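Local coordinates for aminoglycoside 6-adenylyltransferase (Bacillus subtilis, PDB 2PBE), which adenylates streptomycin and streptidine at the 6-hydroxyl, using ATP or GTP as nucleotide donor, and so makes the bacterium resistant to streptomycin, at residues W162-Y167 and E186-N191; L178-H183 and Q239-S244. All coordinates share one frame; numbering follows the deposited sequence.

Interaction 1 (W162-Y167 and E186-N191)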
loop_
_atom_site.group_PDB
_atom_site.type_symbol
_atom_site.label_atom_id
_atom_site.label_comp_id
_atom_site.label_asym_id
_atom_site.label_seq_id
_atom_site.Cartn_x
_atom_site.Cartn_y
_atom_site.Cartn_z
ATOM N N TRP A 162 9.241 -13.020 13.376
ATOM C CA TRP A 162 9.477 -13.767 14.595
ATOM C C TRP A 162 10.757 -13.400 15.328
ATOM O O TRP A 162 10.774 -13.394 16.564
ATOM C CB TRP A 162 9.422 -15.259 14.294
ATOM C CG TRP A 162 8.080 -15.675 13.801
ATOM C CD1 TRP A 162 7.709 -15.858 12.494
ATOM C CD2 TRP A 162 6.909 -15.897 14.585
ATOM N NE1 TRP A 162 6.374 -16.181 12.415
ATOM C CE2 TRP A 162 5.851 -16.212 13.676
ATOM C CE3 TRP A 162 6.637 -15.862 15.969
ATOM C CZ2 TRP A 162 4.524 -16.496 14.099
ATOM C CZ3 TRP A 162 5.297 -16.144 16.412
ATOM C CH2 TRP A 162 4.260 -16.458 15.462
HETATM N N MSE A 163 11.819 -13.085 14.590
HETATM C CA MSE A 163 13.061 -12.730 15.253
HETATM C C MSE A 163 12.944 -11.449 16.045
HETATM O O MSE A 163 13.219 -11.438 17.244
HETATM C CB MSE A 163 14.203 -12.606 14.246
HETATM C CG MSE A 163 15.579 -12.315 14.882
HETATM SE SE MSE A 163 16.223 -13.674 16.163
HETATM C CE MSE A 163 17.277 -14.819 14.987
ATOM N N VAL A 164 12.544 -10.371 15.388
ATOM C CA VAL A 164 12.435 -9.100 16.064
ATOM C C VAL A 164 11.382 -9.224 17.155
ATOM O O VAL A 164 11.389 -8.501 18.160
ATOM C CB VAL A 164 12.060 -8.008 15.079
ATOM C CG1 VAL A 164 11.823 -6.696 15.807
ATOM C CG2 VAL A 164 13.179 -7.861 14.051
ATOM N N SER A 165 10.478 -10.169 16.948
ATOM C CA SER A 165 9.417 -10.406 17.899
ATOM C C SER A 165 9.977 -10.772 19.277
ATOM O O SER A 165 9.400 -10.398 20.310
ATOM C CB SER A 165 8.528 -11.531 17.384
ATOM O OG SER A 165 7.432 -11.705 18.235
ATOM N N THR A 166 11.098 -11.495 19.299
ATOM C CA THR A 166 11.722 -11.894 20.566
ATOM C C THR A 166 12.290 -10.694 21.316
ATOM O O THR A 166 12.495 -10.748 22.533
ATOM C CB THR A 166 12.878 -12.880 20.383
ATOM O OG1 THR A 166 13.951 -12.230 19.697
ATOM C CG2 THR A 166 12.426 -14.097 19.616
ATOM N N TYR A 167 12.580 -9.629 20.575
ATOM C CA TYR A 167 13.108 -8.424 21.190
ATOM C C TYR A 167 11.994 -7.812 22.024
ATOM O O TYR A 167 12.241 -7.276 23.094
ATOM C CB TYR A 167 13.582 -7.443 20.122
ATOM C CG TYR A 167 14.800 -7.876 19.295
ATOM C CD1 TYR A 167 15.243 -9.233 19.249
ATOM C CD2 TYR A 167 15.494 -6.921 18.510
ATOM C CE1 TYR A 167 16.355 -9.625 18.433
ATOM C CE2 TYR A 167 16.614 -7.302 17.693
ATOM C CZ TYR A 167 17.029 -8.652 17.664
ATOM O OH TYR A 167 18.084 -9.010 16.864
ATOM N N GLU A 186 7.696 -0.460 15.093
ATOM C CA GLU A 186 8.541 -0.287 13.930
ATOM C C GLU A 186 8.893 -1.490 13.101
ATOM O O GLU A 186 9.289 -1.327 11.954
ATOM C CB GLU A 186 9.831 0.431 14.337
ATOM C CG GLU A 186 9.594 1.778 15.007
ATOM C CD GLU A 186 10.880 2.541 15.242
ATOM O OE1 GLU A 186 11.819 1.943 15.817
ATOM O OE2 GLU A 186 10.949 3.736 14.860
ATOM N N ILE A 187 8.760 -2.691 13.637
ATOM C CA ILE A 187 9.130 -3.861 12.856
ATOM C C ILE A 187 8.114 -4.996 12.824
ATOM O O ILE A 187 7.712 -5.447 11.757
ATOM C CB ILE A 187 10.497 -4.398 13.340
ATOM C CG1 ILE A 187 11.558 -3.300 13.165
ATOM C CG2 ILE A 187 10.899 -5.650 12.558
ATOM C CD1 ILE A 187 12.824 -3.511 13.982
ATOM N N VAL A 188 7.710 -5.452 14.002
ATOM C CA VAL A 188 6.771 -6.558 14.083
ATOM C C VAL A 188 5.468 -6.302 13.351
ATOM O O VAL A 188 5.169 -7.015 12.399
ATOM C CB VAL A 188 6.508 -6.910 15.543
ATOM C CG1 VAL A 188 5.459 -8.000 15.651
ATOM C CG2 VAL A 188 7.823 -7.359 16.175
ATOM N N ARG A 189 4.694 -5.303 13.788
ATOM C CA ARG A 189 3.427 -4.981 13.133
ATOM C C ARG A 189 3.621 -4.629 11.657
ATOM O O ARG A 189 2.810 -5.026 10.820
ATOM C CB ARG A 189 2.705 -3.835 13.845
ATOM C CG ARG A 189 1.290 -3.632 13.335
ATOM C CD ARG A 189 0.585 -2.445 13.987
ATOM N NE ARG A 189 0.313 -2.636 15.409
ATOM C CZ ARG A 189 0.925 -1.969 16.384
ATOM N NH1 ARG A 189 1.856 -1.060 16.091
ATOM N NH2 ARG A 189 0.599 -2.199 17.647
ATOM N N PRO A 190 4.680 -3.873 11.313
ATOM C CA PRO A 190 4.836 -3.567 9.887
ATOM C C PRO A 190 5.019 -4.811 9.013
ATOM O O PRO A 190 4.653 -4.805 7.833
ATOM C CB PRO A 190 6.044 -2.628 9.862
ATOM C CG PRO A 190 5.873 -1.865 11.145
ATOM C CD PRO A 190 5.518 -2.964 12.128
ATOM N N ASN A 191 5.571 -5.881 9.577
ATOM C CA ASN A 191 5.742 -7.095 8.775
ATOM C C ASN A 191 4.417 -7.855 8.692
ATOM O O ASN A 191 4.130 -8.496 7.695
ATOM C CB ASN A 191 6.861 -7.984 9.325
ATOM C CG ASN A 191 8.231 -7.580 8.788
ATOM O OD1 ASN A 191 8.949 -6.789 9.394
ATOM N ND2 ASN A 191 8.587 -8.110 7.628
#
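Val164 and Ser165 face Ile187 and Val188 across two helical segments, 162-167 and 186-191, whose axes come within 8.8 Å and run at 141° to each other, so the pairing is roughly antiparallel; the CA atoms of Ser165 and Val188 are the nearest across it, at 6.0 Å. The contact is wholly apolar, with no hydrogen bond passing between the segments. Its main element is a branch-on-branch meeting of Val164 and Ile187, whose side chains cross at about a right angle. Ile187 CG2 touches both methyls of Val164, with the CG2 atoms of the two residues 3.5 Å apart. Val164 CG1 also meets the branch point, lying 3.6 Å from Ile187 CB, and the tip of the isoleucine, CD1, comes to 3.8 Å from the same Val164 CG1. With chi1 at -60°, Ile187 CG2 lies anti to the backbone N and is turned onto Val164, while an extended chi2 (162°) carries CD1 to the same valine. Val188 takes the neighbouring position. Its CG2 lies 3.8 Å from Ser165 CA, resting on helix backbone instead of the serine hydroxyl, and 4.1 Å from Val164 CG1. The backbone of 186-191 is irregular here: a wider, pi-type turn covers 186-188, and a kink occurs where Pro190 has no N-H to give to the preceding turn. Both Ile187 and Val188 therefore belong to the distorted turn. Ser165 OG is engaged outside this pair, hydrogen-bonding to Tyr249 OH of helix 238-263, while Trp162 meets the rings of Tyr249 and Phe252 and packs on helix 270-283. Helix 151-173 thus lies among three others in the helical part of the chain, with helix 177-204 on its Val164 side.

Interaction 2 (L178-H183 and Q239-S244); sequences LFAIDH and QEMWKS
The side chain of Met241, a selenomethionine, spans the gap between helices 177-204 and 238-263 and ends against Ala180 and Ile181. The tight part is centred on its terminal methyl: CE lies 3.5 Å from Ile181 CG1 and 3.9 Å from Ala180 CB, and it also reaches the backbone, 3.7 Å from Ala180 C. The selenium follows closely, with Met241 SE 3.7 Å from Ile181 CG1. Bent at both chi2 (-60°) and chi3 (-80°), the chain brings its selenium and methyl across Ile181 CG1 at about a right angle. The backbones themselves stay apart, the nearest CA atoms being those of Ile181 and Met241 at 7.7 Å.

Beyond this one long side chain the pairing is loose, burying just 125 Å² in all. Ile181 is only partly buried, and on the exposed side of helix 238-263 Lys243 NZ forms a salt bridge with Glu240 OE1, at 3.0 Å, within its own helix. On the inner side, Leu172 of helix 151-173 touches both Ala180 and Met241, adding a third wall. Such apolar side chains meeting between neighbouring helices are characteristic of a helical bundle, here the helical part of this nucleotidyltransferase.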
loop_
_atom_site.group_PDB
_atom_site.type_symbol
_atom_site.label_atom_id
_atom_site.label_comp_id
_atom_site.label_asym_id
_atom_site.label_seq_id
_atom_site.Cartn_x
_atom_site.Cartn_y
_atom_site.Cartn_z
ATOM N N LEU A 178 9.425 0.486 26.750
ATOM C CA LEU A 178 9.647 1.406 25.634
ATOM C C LEU A 178 10.456 0.718 24.539
ATOM O O LEU A 178 10.241 0.961 23.350
ATOM C CB LEU A 178 10.357 2.675 26.120
ATOM C CG LEU A 178 9.457 3.870 26.491
ATOM C CD1 LEU A 178 8.444 3.481 27.576
ATOM C CD2 LEU A 178 10.333 5.015 26.989
ATOM N N PHE A 179 11.373 -0.148 24.952
ATOM C CA PHE A 179 12.201 -0.901 24.007
ATOM C C PHE A 179 11.269 -1.835 23.236
ATOM O O PHE A 179 11.338 -1.954 22.002
ATOM C CB PHE A 179 13.242 -1.725 24.771
ATOM C CG PHE A 179 14.162 -2.535 23.888
ATOM C CD1 PHE A 179 15.149 -1.898 23.104
ATOM C CD2 PHE A 179 14.084 -3.948 23.873
ATOM C CE1 PHE A 179 16.073 -2.668 22.311
ATOM C CE2 PHE A 179 14.990 -4.733 23.087
ATOM C CZ PHE A 179 15.986 -4.100 22.307
ATOM N N ALA A 180 10.377 -2.476 23.982
ATOM C CA ALA A 180 9.424 -3.400 23.395
ATOM C C ALA A 180 8.495 -2.699 22.406
ATOM O O ALA A 180 8.279 -3.189 21.288
ATOM C CB ALA A 180 8.630 -4.058 24.496
ATOM N N ILE A 181 7.976 -1.542 22.813
ATOM C CA ILE A 181 7.052 -0.754 21.996
ATOM C C ILE A 181 7.655 -0.288 20.671
ATOM O O ILE A 181 6.996 -0.314 19.632
ATOM C CB ILE A 181 6.546 0.480 22.784
ATOM C CG1 ILE A 181 5.607 0.019 23.897
ATOM C CG2 ILE A 181 5.796 1.444 21.870
ATOM C CD1 ILE A 181 5.230 1.096 24.898
ATOM N N ASP A 182 8.903 0.152 20.698
ATOM C CA ASP A 182 9.524 0.630 19.469
ATOM C C ASP A 182 9.692 -0.495 18.446
ATOM O O ASP A 182 9.503 -0.282 17.249
ATOM C CB ASP A 182 10.862 1.320 19.780
ATOM C CG ASP A 182 10.678 2.678 20.461
ATOM O OD1 ASP A 182 9.862 2.775 21.404
ATOM O OD2 ASP A 182 11.349 3.649 20.067
ATOM N N HIS A 183 10.021 -1.697 18.909
ATOM C CA HIS A 183 10.188 -2.817 17.998
ATOM C C HIS A 183 8.834 -3.311 17.488
ATOM O O HIS A 183 8.701 -3.755 16.343
ATOM C CB HIS A 183 10.940 -3.957 18.681
ATOM C CG HIS A 183 12.380 -3.651 18.940
ATOM N ND1 HIS A 183 13.217 -3.137 17.967
ATOM C CD2 HIS A 183 13.149 -3.831 20.037
ATOM C CE1 HIS A 183 14.438 -3.024 18.453
ATOM N NE2 HIS A 183 14.424 -3.438 19.706
ATOM N N GLN A 239 0.926 -5.641 30.498
ATOM C CA GLN A 239 0.056 -6.742 30.087
ATOM C C GLN A 239 -0.632 -6.434 28.772
ATOM O O GLN A 239 -0.883 -7.333 27.978
ATOM C CB GLN A 239 -0.991 -7.052 31.159
ATOM C CG GLN A 239 -0.415 -7.274 32.550
ATOM C CD GLN A 239 0.848 -8.115 32.562
ATOM O OE1 GLN A 239 0.855 -9.257 32.103
ATOM N NE2 GLN A 239 1.923 -7.554 33.105
ATOM N N GLU A 240 -0.939 -5.169 28.543
ATOM C CA GLU A 240 -1.598 -4.743 27.308
ATOM C C GLU A 240 -0.674 -4.983 26.142
ATOM O O GLU A 240 -1.103 -5.281 25.030
ATOM C CB GLU A 240 -1.938 -3.262 27.380
ATOM C CG GLU A 240 -2.987 -2.924 28.414
ATOM C CD GLU A 240 -4.299 -3.645 28.157
ATOM O OE1 GLU A 240 -4.797 -3.561 27.016
ATOM O OE2 GLU A 240 -4.830 -4.284 29.094
HETATM N N MSE A 241 0.607 -4.840 26.419
HETATM C CA MSE A 241 1.621 -5.049 25.408
HETATM C C MSE A 241 1.724 -6.514 25.023
HETATM O O MSE A 241 1.839 -6.823 23.836
HETATM C CB MSE A 241 2.968 -4.545 25.913
HETATM C CG MSE A 241 3.219 -3.084 25.588
HETATM SE SE MSE A 241 3.184 -2.758 23.645
HETATM C CE MSE A 241 4.976 -3.363 23.188
ATOM N N TRP A 242 1.693 -7.400 26.008
ATOM C CA TRP A 242 1.768 -8.827 25.735
ATOM C C TRP A 242 0.593 -9.181 24.837
ATOM O O TRP A 242 0.721 -9.989 23.915
ATOM C CB TRP A 242 1.685 -9.640 27.032
ATOM C CG TRP A 242 2.967 -9.745 27.813
ATOM C CD1 TRP A 242 3.252 -9.142 29.018
ATOM C CD2 TRP A 242 4.117 -10.520 27.476
ATOM N NE1 TRP A 242 4.504 -9.495 29.453
ATOM C CE2 TRP A 242 5.072 -10.340 28.536
ATOM C CE3 TRP A 242 4.450 -11.355 26.385
ATOM C CZ2 TRP A 242 6.344 -10.966 28.538
ATOM C CZ3 TRP A 242 5.723 -11.990 26.378
ATOM C CH2 TRP A 242 6.659 -11.782 27.464
ATOM N N LYS A 243 -0.550 -8.563 25.129
ATOM C CA LYS A 243 -1.772 -8.788 24.370
ATOM C C LYS A 243 -1.568 -8.339 22.919
ATOM O O LYS A 243 -1.827 -9.103 21.989
ATOM C CB LYS A 243 -2.921 -8.024 25.043
ATOM C CG LYS A 243 -4.306 -8.261 24.439
ATOM C CD LYS A 243 -5.439 -7.753 25.342
ATOM C CE LYS A 243 -5.422 -6.247 25.578
ATOM N NZ LYS A 243 -6.647 -5.830 26.349
ATOM N N SER A 244 -1.086 -7.122 22.724
ATOM C CA SER A 244 -0.844 -6.614 21.380
ATOM C C SER A 244 0.061 -7.572 20.610
ATOM O O SER A 244 -0.207 -7.889 19.461
ATOM C CB SER A 244 -0.177 -5.241 21.438
ATOM O OG SER A 244 -1.094 -4.236 21.830
#

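Overall arrangement
Interactions 1 and 2 lie with their centres about 11 Å apart on the same side of the chain's centre, and both use helix 177-204. Along the sequence their segments alternate: 162-167, 178-183, 186-191, then 239-244. Interaction 1 joins helix 177-204 to helix 151-173, the helix before it, whereas interaction 2 joins its earlier turns to helix 238-263, much later in the chain. The two are in direct touch: Val188 N probably hydrogen-bonds to His183 O, 3.1 Å away, a bond that closes the wider, pi-type turn, and the Tyr167 and His183 rings meet edge-to-face. Together they tie three helices into one packed helical region, well away from the centre of the chain.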